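Local structure of lysyl oxidase (Pichia pastoris, 1W7C) at residues G290-A294 with C400-N404; W304-F309 with F446-L452; D407-L411 with I421-P425. The protein is a copper- and topaquinone-dependent amine oxidase that probably oxidises primary amines, including the side-chain amines of lysine, to aldehydes. One frame throughout, in Å; residues are numbered along the deposited sequence.

Contact 1. Residues G290-A294 with C400-N404; sequences GRRWA and CVFEN
R292 and E403 meet in a side-on salt bridge, two nitrogens of one guanidinium gripping the two oxygens of one carboxylate. R292 NE gives its hydrogen to E403 OE1 over 2.9 Å, nearly straight at 167°, on the syn lone pair. R292 NH2 reaches E403 OE2 at 2.8 Å, also on the syn side but 23° out of the carboxylate plane. The two groups are nearly coplanar, which lets both bonds form at once; a bend at chi3 of R292 (-42°) turns the guanidinium back to the glutamate. Each oxygen has a second donor: a water held by the backbone N of R292 donates to E403 OE1 (2.8 Å from water to oxygen), and NE1 of W304 bonds to OE2. R292 NH1 is taken by D278 and the R280 carbonyl of the second subunit, so this buried bidentate salt bridge of the enzyme domain also serves the subunit interface.

W293 packs against the same strand. CG1 of V401 sits over the W293 six-membered ring in a CH-pi contact, 3.6 Å from its centroid, while CD of R291 lies over the opposite face. W293 NE1 donates to a second water at 3.0 Å, and the backbone N of E403 donates to that same water.

Around this, the loop before strand 294-296 lies against strand 391-405, with F302 of strand 301-304 touching both W293 and V401, F382 of strand 380-388 doing likewise, and P425 of strand 418-433 packing on R292 and E403.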
ATOM      1  N   GLY A 290      28.438   0.974   8.602  1.00 21.66           N
ATOM      2  CA  GLY A 290      27.937   0.364   9.810  1.00 22.43           C
ATOM      3  C   GLY A 290      26.524   0.781  10.155  1.00 17.68           C
ATOM      4  O   GLY A 290      25.806   1.478   9.412  1.00 19.21           O
ATOM      5  N   ARG A 291      26.096   0.328  11.323  1.00 18.85           N
ATOM      6  CA  ARG A 291      24.709   0.369  11.771  1.00 18.77           C
ATOM      7  C   ARG A 291      24.376   1.743  12.338  1.00 17.41           C
ATOM      8  O   ARG A 291      25.182   2.368  13.034  1.00 17.93           O
ATOM      9  CB  ARG A 291      24.567  -0.686  12.829  1.00 16.99           C
ATOM     10  CG  ARG A 291      23.176  -0.798  13.421  1.00 16.95           C
ATOM     11  CD  ARG A 291      23.120  -1.722  14.593  1.00 17.42           C
ATOM     12  NE  ARG A 291      23.278  -3.117  14.216  1.00 17.18           N
ATOM     13  CZ  ARG A 291      23.264  -4.119  15.098  1.00 20.31           C
ATOM     14  NH1 ARG A 291      23.208  -3.848  16.387  1.00 19.97           N
ATOM     15  NH2 ARG A 291      23.347  -5.386  14.699  1.00 21.62           N
ATOM     16  N   ARG A 292      23.157   2.196  12.048  1.00 17.33           N
ATOM     17  CA  ARG A 292      22.724   3.565  12.392  1.00 17.38           C
ATOM     18  C   ARG A 292      21.589   3.692  13.420  1.00 17.15           C
ATOM     19  O   ARG A 292      21.072   4.792  13.635  1.00 17.86           O
ATOM     20  CB  ARG A 292      22.360   4.350  11.111  1.00 17.35           C
ATOM     21  CG  ARG A 292      23.416   4.243  10.019  1.00 18.95           C
ATOM     22  CD  ARG A 292      23.380   5.272   8.951  1.00 19.14           C
ATOM     23  NE  ARG A 292      21.996   5.539   8.541  1.00 16.90           N
ATOM     24  CZ  ARG A 292      21.493   6.744   8.302  1.00 17.26           C
ATOM     25  NH1 ARG A 292      22.283   7.820   8.251  1.00 17.95           N
ATOM     26  NH2 ARG A 292      20.175   6.854   8.111  1.00 17.10           N
ATOM     27  N   TRP A 293      21.222   2.556  14.022  1.00 15.65           N
ATOM     28  CA  TRP A 293      20.326   2.489  15.163  1.00 16.56           C
ATOM     29  C   TRP A 293      21.120   1.941  16.348  1.00 17.31           C
ATOM     30  O   TRP A 293      22.107   1.243  16.191  1.00 17.22           O
ATOM     31  CB  TRP A 293      19.077   1.630  14.857  1.00 15.95           C
ATOM     32  CG  TRP A 293      19.361   0.237  14.369  1.00 16.01           C
ATOM     33  CD1 TRP A 293      19.519  -0.157  13.074  1.00 16.03           C
ATOM     34  CD2 TRP A 293      19.456  -0.966  15.162  1.00 15.46           C
ATOM     35  NE1 TRP A 293      19.764  -1.509  13.012  1.00 16.46           N
ATOM     36  CE2 TRP A 293      19.747  -2.031  14.274  1.00 15.98           C
ATOM     37  CE3 TRP A 293      19.399  -1.242  16.536  1.00 16.61           C
ATOM     38  CZ2 TRP A 293      19.905  -3.336  14.703  1.00 17.97           C
ATOM     39  CZ3 TRP A 293      19.558  -2.540  16.959  1.00 18.72           C
ATOM     40  CH2 TRP A 293      19.827  -3.572  16.047  1.00 18.49           C
ATOM     41  N   ALA A 294      20.691   2.311  17.539  1.00 16.73           N
ATOM     42  CA  ALA A 294      21.335   1.933  18.798  1.00 17.82           C
ATOM     43  C   ALA A 294      20.330   1.264  19.717  1.00 16.70           C
ATOM     44  O   ALA A 294      19.125   1.355  19.515  1.00 16.84           O
ATOM     45  CB  ALA A 294      21.947   3.146  19.475  1.00 19.19           C
ATOM     46  N   CYS A 400      13.646  -9.059  14.793  1.00 14.63           N
ATOM     47  CA  CYS A 400      14.808  -8.420  14.190  1.00 15.43           C
ATOM     48  C   CYS A 400      14.556  -6.944  13.998  1.00 14.54           C
ATOM     49  O   CYS A 400      13.395  -6.495  13.885  1.00 15.43           O
ATOM     50  CB  CYS A 400      15.199  -9.059  12.839  1.00 15.89           C
ATOM     51  SG  CYS A 400      14.022  -8.664  11.503  1.00 16.28           S
ATOM     52  N   VAL A 401      15.661  -6.206  13.952  1.00 15.17           N
ATOM     53  CA  VAL A 401      15.676  -4.786  13.738  1.00 14.21           C
ATOM     54  C   VAL A 401      16.643  -4.464  12.619  1.00 15.62           C
ATOM     55  O   VAL A 401      17.777  -4.930  12.633  1.00 15.08           O
ATOM     56  CB  VAL A 401      16.111  -4.076  15.035  1.00 16.07           C
ATOM     57  CG1 VAL A 401      16.137  -2.547  14.838  1.00 16.79           C
ATOM     58  CG2 VAL A 401      15.191  -4.497  16.223  1.00 19.20           C
ATOM     59  N   PHE A 402      16.211  -3.706  11.622  1.00 14.42           N
ATOM     60  CA  PHE A 402      17.059  -3.352  10.506  1.00 14.32           C
ATOM     61  C   PHE A 402      16.694  -2.011   9.911  1.00 13.36           C
ATOM     62  O   PHE A 402      15.541  -1.566   9.986  1.00 14.50           O
ATOM     63  CB  PHE A 402      17.083  -4.431   9.399  1.00 14.04           C
ATOM     64  CG  PHE A 402      15.749  -4.668   8.719  1.00 13.68           C
ATOM     65  CD1 PHE A 402      14.837  -5.551   9.262  1.00 15.12           C
ATOM     66  CD2 PHE A 402      15.446  -4.036   7.517  1.00 15.34           C
ATOM     67  CE1 PHE A 402      13.623  -5.806   8.636  1.00 15.18           C
ATOM     68  CE2 PHE A 402      14.227  -4.291   6.879  1.00 16.28           C
ATOM     69  CZ  PHE A 402      13.325  -5.171   7.440  1.00 15.31           C
ATOM     70  N   GLU A 403      17.694  -1.365   9.321  1.00 13.87           N
ATOM     71  CA  GLU A 403      17.479  -0.145   8.571  1.00 13.70           C
ATOM     72  C   GLU A 403      17.368  -0.475   7.081  1.00 14.29           C
ATOM     73  O   GLU A 403      18.242  -1.073   6.486  1.00 17.95           O
ATOM     74  CB  GLU A 403      18.601   0.853   8.805  1.00 14.17           C
ATOM     75  CG  GLU A 403      18.242   2.234   8.239  1.00 14.64           C
ATOM     76  CD  GLU A 403      19.297   3.298   8.510  1.00 14.41           C
ATOM     77  OE1 GLU A 403      20.513   2.993   8.450  1.00 16.29           O
ATOM     78  OE2 GLU A 403      18.882   4.460   8.744  1.00 15.70           O
ATOM     79  N   ASN A 404      16.229  -0.150   6.489  1.00 14.06           N
ATOM     80  CA  ASN A 404      16.063  -0.313   5.050  1.00 13.99           C
ATOM     81  C   ASN A 404      16.421   0.968   4.324  1.00 14.87           C
ATOM     82  O   ASN A 404      16.370   2.042   4.919  1.00 15.23           O
ATOM     83  CB  ASN A 404      14.620  -0.723   4.686  1.00 14.57           C
ATOM     84  CG  ASN A 404      14.508  -1.280   3.283  1.00 15.79           C
ATOM     85  OD1 ASN A 404      15.461  -1.918   2.772  1.00 17.78           O
ATOM     86  ND2 ASN A 404      13.345  -1.074   2.633  1.00 16.27           N
TER
HETATM   87  O   HOH W   1      21.547   1.041  10.112  1.00 17.50           O
HETATM   88  O   HOH W   2      20.356  -2.670  10.355  1.00 17.69           O

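Contact 2. Residues W304-F309 with F446-L452; sequences WMDWGF and FFLDGTL
This is a buried, mainly aromatic contact between two turns: the type I' hairpin turn W304-W307, joining strands 301-304 and 307-314, and the type I turn F447-G450, between strands 440-446 and 452-458. W307, F309 and F446 form its cluster. The edge of F446 points at the face of W307, a T-shaped pair with planes at 74°, CD2 of F446 coming within 3.6 Å of W307 CE3. F309 brings CE1 over one face of F446, its plane almost parallel but slid well aside. CD2 of L448 touches CB of M305 at 3.7 Å and CH2 of W304 at 3.8 Å.

One side-chain hydrogen bond crosses: W307 NE1 to the carbonyl O of F447, 2.9 Å and 161°, in the indole plane but above the carbonyl plane. The backbone N of G450 reaches that oxygen from the other face. CG of W307 stands anti to its own carbonyl carbon (chi1 -70°), carrying the indole across.

Chemically, this is an apolar, aromatic contact with one polar link within the chain, the indole bond that satisfies a buried N-H; R275 NH1 of the second subunit bridges both turns through the carbonyls of M305 and L448.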
ATOM      1  N   TRP A 304      16.704   5.449  17.028  1.00 15.31           N
ATOM      2  CA  TRP A 304      17.035   5.643  15.635  1.00 15.81           C
ATOM      3  C   TRP A 304      16.531   7.001  15.179  1.00 16.12           C
ATOM      4  O   TRP A 304      15.327   7.236  15.179  1.00 15.09           O
ATOM      5  CB  TRP A 304      16.457   4.542  14.761  1.00 16.62           C
ATOM      6  CG  TRP A 304      16.631   4.781  13.277  1.00 14.98           C
ATOM      7  CD1 TRP A 304      17.728   4.492  12.513  1.00 15.33           C
ATOM      8  CD2 TRP A 304      15.643   5.294  12.373  1.00 15.50           C
ATOM      9  NE1 TRP A 304      17.515   4.834  11.207  1.00 15.52           N
ATOM     10  CE2 TRP A 304      16.239   5.319  11.079  1.00 14.02           C
ATOM     11  CE3 TRP A 304      14.341   5.758  12.507  1.00 14.09           C
ATOM     12  CZ2 TRP A 304      15.563   5.800   9.955  1.00 14.79           C
ATOM     13  CZ3 TRP A 304      13.700   6.233  11.390  1.00 14.40           C
ATOM     14  CH2 TRP A 304      14.286   6.232  10.143  1.00 14.18           C
ATOM     15  N   MET A 305      17.453   7.862  14.730  1.00 14.42           N
ATOM     16  CA  MET A 305      17.070   9.117  14.063  1.00 15.20           C
ATOM     17  C   MET A 305      15.947   9.850  14.795  1.00 14.55           C
ATOM     18  O   MET A 305      14.999  10.314  14.178  1.00 16.15           O
ATOM     19  CB  MET A 305      16.714   8.860  12.592  1.00 15.28           C
ATOM     20  CG  MET A 305      17.819   8.170  11.841  1.00 15.73           C
ATOM     21  SD  MET A 305      19.345   9.163  11.806  1.00 18.49           S
ATOM     22  CE  MET A 305      20.520   7.861  11.628  1.00 17.96           C
ATOM     23  N   ASP A 306      16.158  10.029  16.105  1.00 14.85           N
ATOM     24  CA  ASP A 306      15.297  10.775  17.021  1.00 16.32           C
ATOM     25  C   ASP A 306      14.052  10.027  17.488  1.00 15.17           C
ATOM     26  O   ASP A 306      13.239  10.611  18.206  1.00 16.38           O
ATOM     27  CB  ASP A 306      14.922  12.173  16.497  1.00 16.44           C
ATOM     28  CG  ASP A 306      16.075  13.144  16.525  1.00 19.12           C
ATOM     29  OD1 ASP A 306      16.019  14.143  15.774  1.00 23.22           O
ATOM     30  OD2 ASP A 306      17.019  12.995  17.287  1.00 24.42           O
ATOM     31  N   TRP A 307      13.879   8.778  17.055  1.00 14.96           N
ATOM     32  CA  TRP A 307      12.866   7.893  17.623  1.00 15.63           C
ATOM     33  C   TRP A 307      13.445   7.137  18.815  1.00 15.03           C
ATOM     34  O   TRP A 307      14.628   6.797  18.835  1.00 16.75           O
ATOM     35  CB  TRP A 307      12.419   6.862  16.608  1.00 15.24           C
ATOM     36  CG  TRP A 307      11.604   7.360  15.467  1.00 13.97           C
ATOM     37  CD1 TRP A 307      12.050   7.732  14.251  1.00 14.54           C
ATOM     38  CD2 TRP A 307      10.185   7.417  15.394  1.00 13.39           C
ATOM     39  NE1 TRP A 307      11.006   8.017  13.405  1.00 14.99           N
ATOM     40  CE2 TRP A 307       9.835   7.827  14.089  1.00 13.73           C
ATOM     41  CE3 TRP A 307       9.150   7.166  16.301  1.00 13.84           C
ATOM     42  CZ2 TRP A 307       8.493   7.956  13.671  1.00 14.57           C
ATOM     43  CZ3 TRP A 307       7.856   7.303  15.902  1.00 13.85           C
ATOM     44  CH2 TRP A 307       7.533   7.720  14.607  1.00 15.39           C
ATOM     45  N   GLY A 308      12.577   6.837  19.769  1.00 14.92           N
ATOM     46  CA  GLY A 308      12.898   5.946  20.859  1.00 15.39           C
ATOM     47  C   GLY A 308      11.675   5.123  21.233  1.00 15.53           C
ATOM     48  O   GLY A 308      10.539   5.592  21.086  1.00 15.76           O
ATOM     49  N   PHE A 309      11.895   3.916  21.749  1.00 14.52           N
ATOM     50  CA  PHE A 309      10.806   3.059  22.226  1.00 14.51           C
ATOM     51  C   PHE A 309      11.363   1.851  22.960  1.00 13.78           C
ATOM     52  O   PHE A 309      12.512   1.496  22.765  1.00 13.57           O
ATOM     53  CB  PHE A 309       9.848   2.599  21.097  1.00 14.57           C
ATOM     54  CG  PHE A 309      10.521   1.883  19.960  1.00 14.61           C
ATOM     55  CD1 PHE A 309      10.898   2.587  18.828  1.00 15.53           C
ATOM     56  CD2 PHE A 309      10.852   0.526  20.037  1.00 15.01           C
ATOM     57  CE1 PHE A 309      11.561   1.947  17.780  1.00 16.50           C
ATOM     58  CE2 PHE A 309      11.503  -0.123  18.977  1.00 15.63           C
ATOM     59  CZ  PHE A 309      11.861   0.594  17.863  1.00 15.64           C
ATOM     60  N   PHE A 446       9.469   2.858  10.648  1.00 12.84           N
ATOM     61  CA  PHE A 446       9.578   4.216  11.145  1.00 13.60           C
ATOM     62  C   PHE A 446      10.328   5.106  10.140  1.00 12.70           C
ATOM     63  O   PHE A 446      11.339   4.679   9.611  1.00 13.29           O
ATOM     64  CB  PHE A 446      10.352   4.256  12.483  1.00 13.83           C
ATOM     65  CG  PHE A 446       9.705   3.433  13.605  1.00 14.08           C
ATOM     66  CD1 PHE A 446       9.858   2.053  13.660  1.00 14.21           C
ATOM     67  CD2 PHE A 446       9.001   4.047  14.607  1.00 14.91           C
ATOM     68  CE1 PHE A 446       9.313   1.311  14.684  1.00 18.16           C
ATOM     69  CE2 PHE A 446       8.429   3.304  15.618  1.00 17.03           C
ATOM     70  CZ  PHE A 446       8.557   1.963  15.643  1.00 17.24           C
ATOM     71  N   PHE A 447       9.787   6.298   9.902  1.00 13.33           N
ATOM     72  CA  PHE A 447      10.307   7.226   8.883  1.00 13.01           C
ATOM     73  C   PHE A 447      10.936   8.467   9.510  1.00 14.08           C
ATOM     74  O   PHE A 447      10.625   8.844  10.661  1.00 13.32           O
ATOM     75  CB  PHE A 447       9.171   7.656   7.977  1.00 13.75           C
ATOM     76  CG  PHE A 447       8.581   6.543   7.116  1.00 12.19           C
ATOM     77  CD1 PHE A 447       8.937   6.417   5.781  1.00 12.66           C
ATOM     78  CD2 PHE A 447       7.662   5.642   7.651  1.00 13.64           C
ATOM     79  CE1 PHE A 447       8.355   5.437   4.991  1.00 13.06           C
ATOM     80  CE2 PHE A 447       7.089   4.675   6.869  1.00 15.26           C
ATOM     81  CZ  PHE A 447       7.443   4.573   5.525  1.00 12.92           C
ATOM     82  N   LEU A 448      11.754   9.170   8.738  1.00 13.99           N
ATOM     83  CA  LEU A 448      12.535  10.304   9.262  1.00 14.10           C
ATOM     84  C   LEU A 448      11.627  11.498   9.713  1.00 13.19           C
ATOM     85  O   LEU A 448      12.102  12.311  10.511  1.00 14.85           O
ATOM     86  CB  LEU A 448      13.520  10.795   8.229  1.00 14.45           C
ATOM     87  CG  LEU A 448      14.695   9.882   7.963  1.00 14.52           C
ATOM     88  CD1 LEU A 448      15.546  10.465   6.814  1.00 16.45           C
ATOM     89  CD2 LEU A 448      15.596   9.680   9.185  1.00 16.30           C
ATOM     90  N   ASP A 449      10.416  11.627   9.185  1.00 14.25           N
ATOM     91  CA  ASP A 449       9.582  12.769   9.491  1.00 14.59           C
ATOM     92  C   ASP A 449       8.749  12.595  10.767  1.00 14.21           C
ATOM     93  O   ASP A 449       8.083  13.552  11.176  1.00 14.82           O
ATOM     94  CB  ASP A 449       8.600  13.035   8.356  1.00 14.57           C
ATOM     95  CG  ASP A 449       7.588  11.929   8.203  1.00 14.47           C
ATOM     96  OD1 ASP A 449       6.354  12.209   8.211  1.00 15.63           O
ATOM     97  OD2 ASP A 449       8.006  10.743   8.132  1.00 13.79           O
ATOM     98  N   GLY A 450       8.700  11.376  11.324  1.00 13.93           N
ATOM     99  CA  GLY A 450       7.813  11.068  12.427  1.00 14.58           C
ATOM    100  C   GLY A 450       6.603  10.194  12.063  1.00 13.79           C
ATOM    101  O   GLY A 450       5.718   9.971  12.895  1.00 13.81           O
ATOM    102  N   THR A 451       6.581   9.660  10.828  1.00 12.65           N
ATOM    103  CA  THR A 451       5.515   8.719  10.428  1.00 12.30           C
ATOM    104  C   THR A 451       5.906   7.318  10.819  1.00 12.11           C
ATOM    105  O   THR A 451       7.068   6.972  10.709  1.00 13.07           O
ATOM    106  CB  THR A 451       5.301   8.801   8.914  1.00 13.40           C
ATOM    107  OG1 THR A 451       4.768  10.098   8.585  1.00 14.23           O
ATOM    108  CG2 THR A 451       4.334   7.759   8.346  1.00 14.21           C
ATOM    109  N   LEU A 452       4.953   6.498  11.213  1.00 13.00           N
ATOM    110  CA  LEU A 452       5.132   5.079  11.468  1.00 13.79           C
ATOM    111  C   LEU A 452       4.088   4.306  10.648  1.00 12.66           C
ATOM    112  O   LEU A 452       2.937   4.695  10.604  1.00 15.38           O
ATOM    113  CB  LEU A 452       4.893   4.801  12.976  0.70 17.67           C
ATOM    114  CG  LEU A 452       4.700   3.362  13.483  0.70 16.80           C
ATOM    115  CD1 LEU A 452       5.901   2.498  13.120  0.70 14.95           C
ATOM    116  CD2 LEU A 452       4.477   3.398  15.017  0.70 26.83           C
TER

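Contact 3. Residues D407-L411 with I421-P425; sequences DYSLL and ITQNP
Two backbone hydrogen bonds join 407-411 to 421-425 where L411 and T422 form an antiparallel hydrogen-bonded pair: T422 N reaches L411 O at 3.1 Å, almost straight, and L410 N reaches T422 O at 2.8 Å, more bent at 139°. The pair lies at the open end of the hairpin of strands 411-415 and 418-433, against the second subunit.

N424 is the side chain most engaged. Its CG lies anti to the backbone N (chi1 -163°), which sends the amide across to Y408. The amide stands steeply to the ring, the planes 77° apart, and it is N424 ND2 that lies over one face, offset toward the rim and 3.1 Å from Y408 CZ. ND2 of N424 also makes a weak bond to the carbonyl O of Y408, 3.4 Å long. The oxygen end faces L410, whose CD1 comes within 3.7 Å of N424 OD1.

On the face shared by L411 and T422, L411 CD1 packs 3.9 Å from T422 OG1, a hydroxyl that bonds to R687. R457 of the second subunit makes a cation-pi contact with Y408.

The two main-chain bonds are thus the regular ones, and the only other bond across, from the N424 amide, is weak; its N-H end may also be drawn to the ring. Satisfaction is incomplete: the carbonyl O of Q423, buried against L410 CB, has no polar partner in the model.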
ATOM      1  N   ASP A 407      12.843   2.088  -1.791  1.00 15.69           N
ATOM      2  CA  ASP A 407      13.101   2.138  -3.224  1.00 20.50           C
ATOM      3  C   ASP A 407      12.738   3.469  -3.889  1.00 17.93           C
ATOM      4  O   ASP A 407      12.902   3.611  -5.082  1.00 27.48           O
ATOM      5  CB  ASP A 407      12.410   0.964  -3.949  1.00 27.37           C
ATOM      6  CG  ASP A 407      10.872   1.068  -3.988  1.00 33.95           C
ATOM      7  OD1 ASP A 407      10.305   2.150  -3.823  1.00 31.33           O
ATOM      8  OD2 ASP A 407      10.137   0.072  -4.217  1.00 25.42           O
ATOM      9  N   TYR A 408      12.304   4.426  -3.094  1.00 14.51           N
ATOM     10  CA  TYR A 408      11.919   5.770  -3.546  1.00 14.56           C
ATOM     11  C   TYR A 408      12.452   6.758  -2.492  1.00 14.40           C
ATOM     12  O   TYR A 408      12.533   6.431  -1.285  1.00 15.36           O
ATOM     13  CB  TYR A 408      10.389   5.893  -3.704  1.00 14.15           C
ATOM     14  CG  TYR A 408       9.678   5.762  -2.396  1.00 14.59           C
ATOM     15  CD1 TYR A 408       9.454   4.523  -1.816  1.00 15.31           C
ATOM     16  CD2 TYR A 408       9.221   6.884  -1.721  1.00 14.31           C
ATOM     17  CE1 TYR A 408       8.808   4.401  -0.589  1.00 15.38           C
ATOM     18  CE2 TYR A 408       8.569   6.774  -0.509  1.00 15.04           C
ATOM     19  CZ  TYR A 408       8.373   5.543   0.067  1.00 15.52           C
ATOM     20  OH  TYR A 408       7.810   5.479   1.314  1.00 16.33           O
ATOM     21  N   SER A 409      12.803   7.945  -2.954  1.00 14.39           N
ATOM     22  CA  SER A 409      13.277   8.982  -2.055  1.00 15.37           C
ATOM     23  C   SER A 409      12.151   9.513  -1.154  1.00 13.37           C
ATOM     24  O   SER A 409      10.972   9.348  -1.459  1.00 14.54           O
ATOM     25  CB  SER A 409      14.016  10.093  -2.855  0.80 15.70           C
ATOM     26  OG  SER A 409      13.100  11.078  -3.252  0.80 16.18           O
ATOM     27  N   LEU A 410      12.501  10.120  -0.023  1.00 14.24           N
ATOM     28  CA  LEU A 410      11.458  10.616   0.880  1.00 14.57           C
ATOM     29  C   LEU A 410      10.761  11.827   0.280  1.00 13.54           C
ATOM     30  O   LEU A 410       9.559  11.978   0.427  1.00 14.71           O
ATOM     31  CB  LEU A 410      12.045  10.918   2.270  1.00 14.54           C
ATOM     32  CG  LEU A 410      11.020  11.390   3.321  1.00 16.08           C
ATOM     33  CD1 LEU A 410       9.905  10.380   3.523  1.00 18.19           C
ATOM     34  CD2 LEU A 410      11.773  11.618   4.620  1.00 18.48           C
ATOM     35  N   LEU A 411      11.535  12.696  -0.365  1.00 15.04           N
ATOM     36  CA  LEU A 411      10.988  13.845  -1.085  1.00 15.75           C
ATOM     37  C   LEU A 411      12.017  14.329  -2.103  1.00 15.22           C
ATOM     38  O   LEU A 411      13.163  13.875  -2.115  1.00 16.33           O
ATOM     39  CB  LEU A 411      10.530  14.962  -0.134  1.00 15.64           C
ATOM     40  CG  LEU A 411      11.557  15.744   0.661  1.00 19.67           C
ATOM     41  CD1 LEU A 411      12.427  16.655  -0.197  1.00 27.06           C
ATOM     42  CD2 LEU A 411      10.886  16.587   1.726  1.00 20.79           C
ATOM     43  N   ILE A 421      17.084  16.399  -3.143  1.00 16.51           N
ATOM     44  CA  ILE A 421      16.495  15.073  -2.937  1.00 16.89           C
ATOM     45  C   ILE A 421      16.911  14.546  -1.560  1.00 16.07           C
ATOM     46  O   ILE A 421      18.085  14.615  -1.217  1.00 16.75           O
ATOM     47  CB  ILE A 421      16.956  14.032  -4.051  1.00 16.07           C
ATOM     48  CG1 ILE A 421      16.867  14.612  -5.463  1.00 18.52           C
ATOM     49  CG2 ILE A 421      16.159  12.735  -3.920  1.00 16.80           C
ATOM     50  CD1 ILE A 421      17.597  13.836  -6.446  1.00 41.70           C
ATOM     51  N   THR A 422      15.954  13.993  -0.831  1.00 15.11           N
ATOM     52  CA  THR A 422      16.197  13.377   0.457  1.00 15.35           C
ATOM     53  C   THR A 422      15.960  11.889   0.346  1.00 15.45           C
ATOM     54  O   THR A 422      14.938  11.464  -0.164  1.00 15.11           O
ATOM     55  CB  THR A 422      15.245  13.968   1.503  1.00 16.57           C
ATOM     56  OG1 THR A 422      15.556  15.359   1.674  1.00 17.05           O
ATOM     57  CG2 THR A 422      15.467  13.287   2.859  1.00 16.66           C
ATOM     58  N   GLN A 423      16.923  11.106   0.788  1.00 15.05           N
ATOM     59  CA  GLN A 423      16.811   9.648   0.847  1.00 15.10           C
ATOM     60  C   GLN A 423      15.781   9.223   1.889  1.00 14.66           C
ATOM     61  O   GLN A 423      15.352  10.004   2.732  1.00 15.49           O
ATOM     62  CB  GLN A 423      18.172   8.988   1.132  1.00 15.29           C
ATOM     63  CG  GLN A 423      19.233   9.319   0.147  1.00 17.47           C
ATOM     64  CD  GLN A 423      20.519   8.646   0.516  1.00 25.65           C
ATOM     65  OE1 GLN A 423      21.290   9.196   1.275  1.00 31.43           O
ATOM     66  NE2 GLN A 423      20.741   7.448   0.017  1.00 28.69           N
ATOM     67  N   ASN A 424      15.418   7.956   1.831  1.00 15.80           N
ATOM     68  CA  ASN A 424      14.342   7.401   2.663  1.00 14.64           C
ATOM     69  C   ASN A 424      14.781   6.117   3.388  1.00 14.45           C
ATOM     70  O   ASN A 424      14.244   5.059   3.162  1.00 14.37           O
ATOM     71  CB  ASN A 424      13.140   7.113   1.755  1.00 14.99           C
ATOM     72  CG  ASN A 424      11.831   6.929   2.469  1.00 14.28           C
ATOM     73  OD1 ASN A 424      11.680   7.158   3.674  1.00 15.81           O
ATOM     74  ND2 ASN A 424      10.812   6.556   1.677  1.00 16.32           N
ATOM     75  N   PRO A 425      15.731   6.245   4.301  1.00 13.96           N
ATOM     76  CA  PRO A 425      16.043   5.144   5.220  1.00 13.93           C
ATOM     77  C   PRO A 425      14.956   5.021   6.264  1.00 13.48           C
ATOM     78  O   PRO A 425      14.407   6.015   6.717  1.00 14.03           O
ATOM     79  CB  PRO A 425      17.333   5.599   5.877  1.00 15.70           C
ATOM     80  CG  PRO A 425      17.168   7.101   5.923  1.00 16.60           C
ATOM     81  CD  PRO A 425      16.546   7.441   4.594  1.00 15.49           C
TER

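How the contacts relate
From the N terminus the chain first passes 290-294 and, after strands 294-296 and 301-304, the turn at 304-307. Contact 1 closes its loop at 400-404, tying the 290-294 loop to strand 391-405. Contact 3 then opens and closes a short loop at the 411-415/418-433 hairpin, and contact 2 closes last at 446-452, joining the 304-307 turn to the 447-450 turn. Contacts 1 and 2 therefore cross, contacts 1 and 3 follow in series, and contact 3 falls within the span of contact 2. Physically, W304 joins contacts 1 and 2, P425 packs against both other contacts, and F447 lies on Y408 and N424. All three also touch the second subunit.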